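Local coordinates for 5,10-methylenetetrahydromethanopterin reductase (Methanopyrus kandleri, PDB 1EZW), which catalyses the reversible, coenzyme F420-dependent reduction of methylene-tetrahydromethanopterin to methyl-tetrahydromethanopterin in the pathway of methanogenesis from carbon dioxide, at residues A[43-55]-A[76-90]. Sequence-based numbering, arbitrary orientation.
Sequences YSYMGVLTLAAVI and TASNIATLDWISGGR
The phenol oxygen of Tyr-45 is held by two groups: Asn-79 ND2 donates to OH over 3.0 Å with a fairly straight N-H (159°), and a water in the ring plane, 2.6 Å from the same OH, donates a hydrogen bond to Thr-76 OG1. The phenol oxygen lies close to the amide plane of Asn-79, while the ring itself stands almost perpendicular to that plane. Met-46 comes in beside this pair, its chain bent at chi2 and chi3, with CG 3.4 Å from Asn-79 CG and SD and CE running on past Asn-79 CB and O toward Thr-82. With an alanine at Asn-79, the Tyr-45 hydroxyl would probably lose its amide donor, and a gap would be likely to open beside Met-46 CG. Helices 45-54 and 73-86 are successive outer helices of the TIM barrel, joined through strand 60-63; the axes of segments 45-54 and 76-86 run nearly parallel (15°) and come within 9.8 Å. Midway along, Leu-83 CG, anti to the backbone N (chi1 180°), carries two methyls across to Leu-49, CD1 near its carbonyl oxygen and CD2 3.8 Å from its CD1. At the C-terminal ends Ala-53 CB meets Ser-87 CB at 3.9 Å. Beyond the Schellman turn at Gly-88, Arg-90 NE donates to Ser-87 O at 2.8 Å, NH1 bonds weakly to Ala-53 O, and NH2 donates to Ile-59 O and Thr-56 OG1, the latter a magnesium-site residue.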
loop_
_atom_site.group_PDB
_atom_site.type_symbol
_atom_site.label_atom_id
_atom_site.label_comp_id
_atom_site.label_asym_id
_atom_site.label_seq_id
_atom_site.Cartn_x
_atom_site.Cartn_y
_atom_site.Cartn_z
ATOM N N TYR A 43 -7.244 -14.117 -10.365
ATOM C CA TYR A 43 -6.575 -12.812 -10.395
ATOM C C TYR A 43 -5.089 -13.078 -10.723
ATOM O O TYR A 43 -4.530 -14.140 -10.438
ATOM C CB TYR A 43 -6.765 -12.083 -9.065
ATOM C CG TYR A 43 -8.175 -11.612 -8.858
ATOM C CD1 TYR A 43 -9.042 -12.293 -7.997
ATOM C CD2 TYR A 43 -8.643 -10.470 -9.546
ATOM C CE1 TYR A 43 -10.374 -11.847 -7.810
ATOM C CE2 TYR A 43 -9.939 -10.013 -9.375
ATOM C CZ TYR A 43 -10.799 -10.707 -8.508
ATOM O OH TYR A 43 -12.081 -10.241 -8.352
ATOM N N SER A 44 -4.447 -12.113 -11.353
ATOM C CA SER A 44 -3.089 -12.323 -11.823
ATOM C C SER A 44 -2.106 -12.334 -10.696
ATOM O O SER A 44 -2.241 -11.591 -9.731
ATOM C CB SER A 44 -2.719 -11.261 -12.852
ATOM O OG SER A 44 -2.591 -9.985 -12.253
ATOM N N TYR A 45 -1.106 -13.197 -10.829
ATOM C CA TYR A 45 -0.130 -13.347 -9.758
ATOM C C TYR A 45 0.630 -12.055 -9.516
ATOM O O TYR A 45 0.944 -11.757 -8.361
ATOM C CB TYR A 45 0.826 -14.544 -9.997
ATOM C CG TYR A 45 1.999 -14.330 -10.953
ATOM C CD1 TYR A 45 3.132 -13.565 -10.585
ATOM C CD2 TYR A 45 1.979 -14.908 -12.207
ATOM C CE1 TYR A 45 4.184 -13.396 -11.426
ATOM C CE2 TYR A 45 3.055 -14.750 -13.089
ATOM C CZ TYR A 45 4.144 -14.001 -12.693
ATOM O OH TYR A 45 5.205 -13.848 -13.513
ATOM N N MET A 46 0.938 -11.284 -10.561
ATOM C CA MET A 46 1.662 -10.038 -10.383
ATOM C C MET A 46 0.819 -9.035 -9.599
ATOM O O MET A 46 1.342 -8.348 -8.719
ATOM C CB MET A 46 2.064 -9.417 -11.738
ATOM C CG MET A 46 3.456 -9.791 -12.194
ATOM S SD MET A 46 4.711 -9.503 -10.919
ATOM C CE MET A 46 5.065 -7.704 -10.828
ATOM N N GLY A 47 -0.469 -8.951 -9.881
ATOM C CA GLY A 47 -1.284 -7.997 -9.125
ATOM C C GLY A 47 -1.425 -8.404 -7.665
ATOM O O GLY A 47 -1.223 -7.583 -6.758
ATOM N N VAL A 48 -1.772 -9.677 -7.439
ATOM C CA VAL A 48 -1.963 -10.191 -6.097
ATOM C C VAL A 48 -0.641 -10.165 -5.306
ATOM O O VAL A 48 -0.630 -9.770 -4.139
ATOM C CB VAL A 48 -2.531 -11.635 -6.161
ATOM C CG1 VAL A 48 -2.611 -12.251 -4.744
ATOM C CG2 VAL A 48 -3.915 -11.591 -6.799
ATOM N N LEU A 49 0.468 -10.604 -5.908
ATOM C CA LEU A 49 1.727 -10.569 -5.141
ATOM C C LEU A 49 2.268 -9.164 -4.895
ATOM O O LEU A 49 2.917 -8.936 -3.881
ATOM C CB LEU A 49 2.781 -11.445 -5.826
ATOM C CG LEU A 49 2.517 -12.956 -5.723
ATOM C CD1 LEU A 49 3.481 -13.647 -6.717
ATOM C CD2 LEU A 49 2.724 -13.459 -4.317
ATOM N N THR A 50 2.002 -8.219 -5.793
ATOM C CA THR A 50 2.438 -6.855 -5.550
ATOM C C THR A 50 1.623 -6.297 -4.376
ATOM O O THR A 50 2.166 -5.658 -3.476
ATOM C CB THR A 50 2.264 -5.982 -6.812
ATOM O OG1 THR A 50 3.122 -6.490 -7.841
ATOM C CG2 THR A 50 2.731 -4.544 -6.506
ATOM N N LEU A 51 0.328 -6.584 -4.357
ATOM C CA LEU A 51 -0.498 -6.114 -3.233
ATOM C C LEU A 51 -0.004 -6.817 -1.944
ATOM O O LEU A 51 0.151 -6.197 -0.899
ATOM C CB LEU A 51 -1.949 -6.485 -3.472
ATOM C CG LEU A 51 -2.953 -6.059 -2.397
ATOM C CD1 LEU A 51 -2.973 -4.508 -2.261
ATOM C CD2 LEU A 51 -4.303 -6.602 -2.796
ATOM N N ALA A 52 0.271 -8.118 -2.023
ATOM C CA ALA A 52 0.771 -8.799 -0.814
ATOM C C ALA A 52 2.111 -8.228 -0.382
ATOM O O ALA A 52 2.394 -8.147 0.852
ATOM C CB ALA A 52 0.904 -10.340 -1.084
ATOM N N ALA A 53 2.951 -7.853 -1.343
ATOM C CA ALA A 53 4.267 -7.280 -1.022
ATOM C C ALA A 53 4.134 -5.993 -0.211
ATOM O O ALA A 53 4.943 -5.714 0.678
ATOM C CB ALA A 53 5.072 -6.989 -2.289
ATOM N N VAL A 54 3.121 -5.209 -0.526
ATOM C CA VAL A 54 2.859 -3.937 0.145
ATOM C C VAL A 54 2.387 -4.124 1.609
ATOM O O VAL A 54 2.714 -3.306 2.497
ATOM C CB VAL A 54 1.787 -3.197 -0.728
ATOM C CG1 VAL A 54 1.059 -2.126 0.013
ATOM C CG2 VAL A 54 2.520 -2.623 -1.955
ATOM N N ILE A 55 1.673 -5.226 1.833
ATOM C CA ILE A 55 1.071 -5.574 3.120
ATOM C C ILE A 55 1.891 -6.496 4.016
ATOM O O ILE A 55 1.449 -6.906 5.078
ATOM C CB ILE A 55 -0.303 -6.246 2.837
ATOM C CG1 ILE A 55 -1.186 -5.275 2.048
ATOM C CG2 ILE A 55 -0.973 -6.657 4.112
ATOM C CD1 ILE A 55 -1.453 -3.995 2.752
ATOM N N THR A 76 8.360 -12.614 -18.024
ATOM C CA THR A 76 8.408 -13.248 -16.703
ATOM C C THR A 76 9.613 -12.692 -15.913
ATOM O O THR A 76 9.491 -12.375 -14.730
ATOM C CB THR A 76 8.515 -14.791 -16.862
ATOM O OG1 THR A 76 7.294 -15.280 -17.429
ATOM C CG2 THR A 76 8.763 -15.447 -15.489
ATOM N N ALA A 77 10.792 -12.554 -16.558
ATOM C CA ALA A 77 11.959 -12.005 -15.868
ATOM C C ALA A 77 11.643 -10.602 -15.291
ATOM O O ALA A 77 11.974 -10.292 -14.137
ATOM C CB ALA A 77 13.155 -11.920 -16.830
ATOM N N SER A 78 11.088 -9.739 -16.142
ATOM C CA SER A 78 10.705 -8.409 -15.698
ATOM C C SER A 78 9.759 -8.485 -14.481
ATOM O O SER A 78 9.970 -7.740 -13.490
ATOM C CB SER A 78 10.002 -7.655 -16.849
ATOM O OG SER A 78 9.543 -6.367 -16.399
ATOM N N ASN A 79 8.725 -9.345 -14.547
ATOM C CA ASN A 79 7.785 -9.506 -13.410
ATOM C C ASN A 79 8.552 -9.843 -12.135
ATOM O O ASN A 79 8.355 -9.205 -11.099
ATOM C CB ASN A 79 6.783 -10.629 -13.632
ATOM C CG ASN A 79 5.782 -10.297 -14.668
ATOM O OD1 ASN A 79 5.655 -9.146 -15.029
ATOM N ND2 ASN A 79 5.024 -11.296 -15.141
ATOM N N ILE A 80 9.434 -10.842 -12.221
ATOM C CA ILE A 80 10.187 -11.245 -11.038
ATOM C C ILE A 80 11.092 -10.144 -10.518
ATOM O O ILE A 80 11.133 -9.896 -9.283
ATOM C CB ILE A 80 11.000 -12.541 -11.333
ATOM C CG1 ILE A 80 10.024 -13.652 -11.704
ATOM C CG2 ILE A 80 11.937 -12.856 -10.164
ATOM C CD1 ILE A 80 9.043 -14.042 -10.597
ATOM N N ALA A 81 11.805 -9.435 -11.400
ATOM C CA ALA A 81 12.644 -8.368 -10.939
ATOM C C ALA A 81 11.809 -7.249 -10.271
ATOM O O ALA A 81 12.247 -6.646 -9.296
ATOM C CB ALA A 81 13.462 -7.783 -12.099
ATOM N N THR A 82 10.609 -7.019 -10.797
ATOM C CA THR A 82 9.735 -5.934 -10.288
ATOM C C THR A 82 9.212 -6.311 -8.903
ATOM O O THR A 82 9.263 -5.498 -7.991
ATOM C CB THR A 82 8.591 -5.671 -11.283
ATOM O OG1 THR A 82 9.171 -5.326 -12.554
ATOM C CG2 THR A 82 7.689 -4.470 -10.822
ATOM N N LEU A 83 8.678 -7.531 -8.788
ATOM C CA LEU A 83 8.200 -8.028 -7.495
ATOM C C LEU A 83 9.358 -7.993 -6.507
ATOM O O LEU A 83 9.167 -7.606 -5.354
ATOM C CB LEU A 83 7.723 -9.460 -7.609
ATOM C CG LEU A 83 7.206 -10.105 -6.313
ATOM C CD1 LEU A 83 6.059 -9.275 -5.692
ATOM C CD2 LEU A 83 6.666 -11.491 -6.656
ATOM N N ASP A 84 10.565 -8.404 -6.920
ATOM C CA ASP A 84 11.695 -8.379 -5.977
ATOM C C ASP A 84 12.014 -6.958 -5.489
ATOM O O ASP A 84 12.258 -6.717 -4.297
ATOM C CB ASP A 84 12.962 -8.934 -6.644
ATOM C CG ASP A 84 14.016 -9.292 -5.633
ATOM O OD1 ASP A 84 15.155 -8.800 -5.757
ATOM O OD2 ASP A 84 13.660 -10.069 -4.701
ATOM N N TRP A 85 12.031 -6.005 -6.413
ATOM C CA TRP A 85 12.348 -4.642 -6.038
ATOM C C TRP A 85 11.268 -4.075 -5.091
ATOM O O TRP A 85 11.571 -3.511 -4.021
ATOM C CB TRP A 85 12.463 -3.774 -7.309
ATOM C CG TRP A 85 13.039 -2.422 -7.004
ATOM C CD1 TRP A 85 14.368 -2.034 -7.126
ATOM C CD2 TRP A 85 12.328 -1.287 -6.505
ATOM N NE1 TRP A 85 14.504 -0.713 -6.722
ATOM C CE2 TRP A 85 13.274 -0.238 -6.339
ATOM C CE3 TRP A 85 10.983 -1.048 -6.169
ATOM C CZ2 TRP A 85 12.909 1.033 -5.855
ATOM C CZ3 TRP A 85 10.625 0.207 -5.676
ATOM C CH2 TRP A 85 11.581 1.234 -5.524
ATOM N N ILE A 86 10.005 -4.185 -5.485
ATOM C CA ILE A 86 8.940 -3.664 -4.642
ATOM C C ILE A 86 8.882 -4.295 -3.247
ATOM O O ILE A 86 8.600 -3.607 -2.270
ATOM C CB ILE A 86 7.581 -3.831 -5.360
ATOM C CG1 ILE A 86 7.584 -2.898 -6.593
ATOM C CG2 ILE A 86 6.436 -3.380 -4.431
ATOM C CD1 ILE A 86 6.373 -3.071 -7.512
ATOM N N SER A 87 9.204 -5.600 -3.156
ATOM C CA SER A 87 9.162 -6.315 -1.879
ATOM C C SER A 87 10.442 -6.142 -1.058
ATOM O O SER A 87 10.516 -6.699 0.035
ATOM C CB SER A 87 8.919 -7.812 -2.091
ATOM O OG SER A 87 10.067 -8.403 -2.716
ATOM N N GLY A 88 11.421 -5.388 -1.541
ATOM C CA GLY A 88 12.651 -5.215 -0.741
ATOM C C GLY A 88 13.530 -6.475 -0.732
ATOM O O GLY A 88 14.236 -6.762 0.254
ATOM N N GLY A 89 13.460 -7.229 -1.825
ATOM C CA GLY A 89 14.309 -8.406 -2.015
ATOM C C GLY A 89 13.778 -9.702 -1.465
ATOM O O GLY A 89 14.576 -10.523 -0.922
ATOM N N ARG A 90 12.470 -9.919 -1.642
ATOM C CA ARG A 90 11.794 -11.112 -1.147
ATOM C C ARG A 90 11.203 -12.035 -2.212
ATOM O O ARG A 90 10.471 -12.956 -1.882
ATOM C CB ARG A 90 10.665 -10.723 -0.163
ATOM C CG ARG A 90 11.217 -10.190 1.139
ATOM C CD ARG A 90 10.077 -9.849 2.073
ATOM N NE ARG A 90 9.316 -8.667 1.648
ATOM C CZ ARG A 90 7.983 -8.600 1.697
ATOM N NH1 ARG A 90 7.362 -7.480 1.315
ATOM N NH2 ARG A 90 7.268 -9.662 2.046
HETATM O O HOH W 1 5.273 -15.451 -15.545
#